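Local coordinates for protein amidohydrolase (Brucella melitensis biovar Abortus, PDB 4F0L) that probably acts as a metal-dependent deaminase of the amidohydrolase family, holding a metal ion, modelled as iron, at its active site, at residues L398-L403 against D409-G414. Sequence-based numbering, arbitrary orientation.
Sequences LDVERL and DVVLDG
The flat group met across this contact is the peptide at Val-411, where Leu-403 CD1 lies 4.1 Å from Val-411 O; no ring or charged plane takes part. The other contacts are made by methyls, and Val-411 is their hub. Its CG1 stands anti to the backbone N (chi1 171°) and reaches two partners. CG1 of Val-400 lies 3.8 Å from Val-411 CG1, the two side chains crossing at about a right angle. Leu-398 CD1 meets Val-411 CG1 at 3.9 Å, and there the side chains approach at a slant. Leu-403 packs on the helix backbone instead: its CD1 also sits 4.3 Å from Gly-414 CA. Gly-414 has no side chain, which leaves room for that methyl.

A type I beta turn from Val-400 to Leu-403, closed by Leu-403 N to Val-400 O (2.8 Å), brings both residues to the helix. An Asx turn overlaps its start: Glu-401 N donates to Asp-399 OD1 (2.9 Å).

The contact lies far from the metal site. Arg-402 pairs with Glu-446 of the second subunit, and Asp-409 with Arg-79 of that subunit. Helix 408-417 links strand 395-399, which runs antiparallel to strand 56-66 on one side, to its other antiparallel neighbour, strand 422-428.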
loop_
_atom_site.group_PDB
_atom_site.type_symbol
_atom_site.label_atom_id
_atom_site.label_comp_id
_atom_site.label_asym_id
_atom_site.label_seq_id
_atom_site.Cartn_x
_atom_site.Cartn_y
_atom_site.Cartn_z
ATOM N N LEU B 398 -4.863 0.783 19.155
ATOM C CA LEU B 398 -4.880 -0.082 18.021
ATOM C C LEU B 398 -5.779 -1.280 18.289
ATOM O O LEU B 398 -5.736 -1.853 19.378
ATOM C CB LEU B 398 -3.459 -0.544 17.675
ATOM C CG LEU B 398 -2.493 0.569 17.241
ATOM C CD1 LEU B 398 -1.088 0.013 17.131
ATOM C CD2 LEU B 398 -2.884 1.240 15.909
ATOM N N ASP B 399 -6.553 -1.680 17.277
ATOM C CA ASP B 399 -7.339 -2.911 17.345
ATOM C C ASP B 399 -6.374 -4.071 17.114
ATOM O O ASP B 399 -5.828 -4.218 16.013
ATOM C CB ASP B 399 -8.445 -2.884 16.285
ATOM C CG ASP B 399 -9.296 -4.155 16.269
ATOM O OD1 ASP B 399 -8.824 -5.232 16.605
ATOM O OD2 ASP B 399 -10.478 -4.057 15.954
ATOM N N VAL B 400 -6.177 -4.883 18.154
ATOM C CA VAL B 400 -5.276 -6.040 18.113
ATOM C C VAL B 400 -6.037 -7.363 18.248
ATOM O O VAL B 400 -5.489 -8.375 18.693
ATOM C CB VAL B 400 -4.180 -5.944 19.199
ATOM C CG1 VAL B 400 -3.220 -4.809 18.862
ATOM C CG2 VAL B 400 -4.795 -5.837 20.593
ATOM N N GLU B 401 -7.277 -7.351 17.793
ATOM C CA GLU B 401 -8.123 -8.531 17.791
ATOM C C GLU B 401 -7.449 -9.695 17.050
ATOM O O GLU B 401 -7.513 -10.837 17.500
ATOM C CB GLU B 401 -9.464 -8.139 17.167
ATOM C CG GLU B 401 -10.591 -9.149 17.253
ATOM C CD GLU B 401 -11.933 -8.504 16.904
ATOM O OE1 GLU B 401 -12.388 -8.700 15.754
ATOM O OE2 GLU B 401 -12.490 -7.757 17.747
ATOM N N ARG B 402 -6.748 -9.397 15.957
ATOM C CA ARG B 402 -6.012 -10.431 15.226
ATOM C C ARG B 402 -4.560 -10.643 15.699
ATOM O O ARG B 402 -3.828 -11.466 15.097
ATOM C CB ARG B 402 -5.995 -10.132 13.720
ATOM C CG ARG B 402 -7.380 -9.953 13.072
ATOM C CD ARG B 402 -7.321 -10.220 11.572
ATOM N NE ARG B 402 -6.914 -11.592 11.282
ATOM C CZ ARG B 402 -6.433 -12.037 10.124
ATOM N NH1 ARG B 402 -6.236 -11.210 9.082
ATOM N NH2 ARG B 402 -6.121 -13.332 10.004
ATOM N N LEU B 403 -4.132 -9.911 16.732
ATOM C CA LEU B 403 -2.789 -10.060 17.287
ATOM C C LEU B 403 -2.863 -10.182 18.806
ATOM O O LEU B 403 -2.235 -9.371 19.505
ATOM C CB LEU B 403 -1.944 -8.828 16.909
ATOM C CG LEU B 403 -1.615 -8.601 15.435
ATOM C CD1 LEU B 403 -1.177 -7.188 15.161
ATOM C CD2 LEU B 403 -0.522 -9.556 15.020
ATOM N N ASP B 409 6.544 -4.504 19.637
ATOM C CA ASP B 409 7.041 -4.284 18.263
ATOM C C ASP B 409 6.296 -5.146 17.208
ATOM O O ASP B 409 6.029 -4.701 16.088
ATOM C CB ASP B 409 8.538 -4.579 18.201
ATOM C CG ASP B 409 9.397 -3.483 18.821
ATOM O OD1 ASP B 409 8.875 -2.425 19.234
ATOM O OD2 ASP B 409 10.627 -3.705 18.898
ATOM N N VAL B 410 5.942 -6.364 17.591
ATOM C CA VAL B 410 5.215 -7.275 16.738
ATOM C C VAL B 410 3.877 -6.659 16.350
ATOM O O VAL B 410 3.414 -6.801 15.201
ATOM C CB VAL B 410 5.041 -8.656 17.432
ATOM C CG1 VAL B 410 4.088 -9.557 16.650
ATOM C CG2 VAL B 410 6.404 -9.317 17.607
ATOM N N VAL B 411 3.266 -5.916 17.280
ATOM C CA VAL B 411 2.019 -5.216 16.950
ATOM C C VAL B 411 2.251 -4.181 15.825
ATOM O O VAL B 411 1.432 -4.078 14.881
ATOM C CB VAL B 411 1.366 -4.523 18.166
ATOM C CG1 VAL B 411 0.207 -3.646 17.685
ATOM C CG2 VAL B 411 0.921 -5.537 19.217
ATOM N N LEU B 412 3.341 -3.410 15.927
ATOM C CA LEU B 412 3.634 -2.373 14.928
ATOM C C LEU B 412 3.892 -3.013 13.563
ATOM O O LEU B 412 3.417 -2.509 12.534
ATOM C CB LEU B 412 4.828 -1.518 15.330
ATOM C CG LEU B 412 4.635 -0.631 16.559
ATOM C CD1 LEU B 412 5.939 0.084 16.964
ATOM C CD2 LEU B 412 3.480 0.356 16.351
ATOM N N ASP B 413 4.667 -4.093 13.550
ATOM C CA ASP B 413 4.984 -4.753 12.282
ATOM C C ASP B 413 3.730 -5.361 11.649
ATOM O O ASP B 413 3.566 -5.330 10.427
ATOM C CB ASP B 413 6.106 -5.765 12.478
ATOM C CG ASP B 413 7.447 -5.099 12.752
ATOM O OD1 ASP B 413 7.669 -3.981 12.284
ATOM O OD2 ASP B 413 8.293 -5.699 13.407
ATOM N N GLY B 414 2.800 -5.823 12.472
ATOM C CA GLY B 414 1.553 -6.412 11.977
ATOM C C GLY B 414 0.664 -5.363 11.382
ATOM O O GLY B 414 0.055 -5.529 10.317
#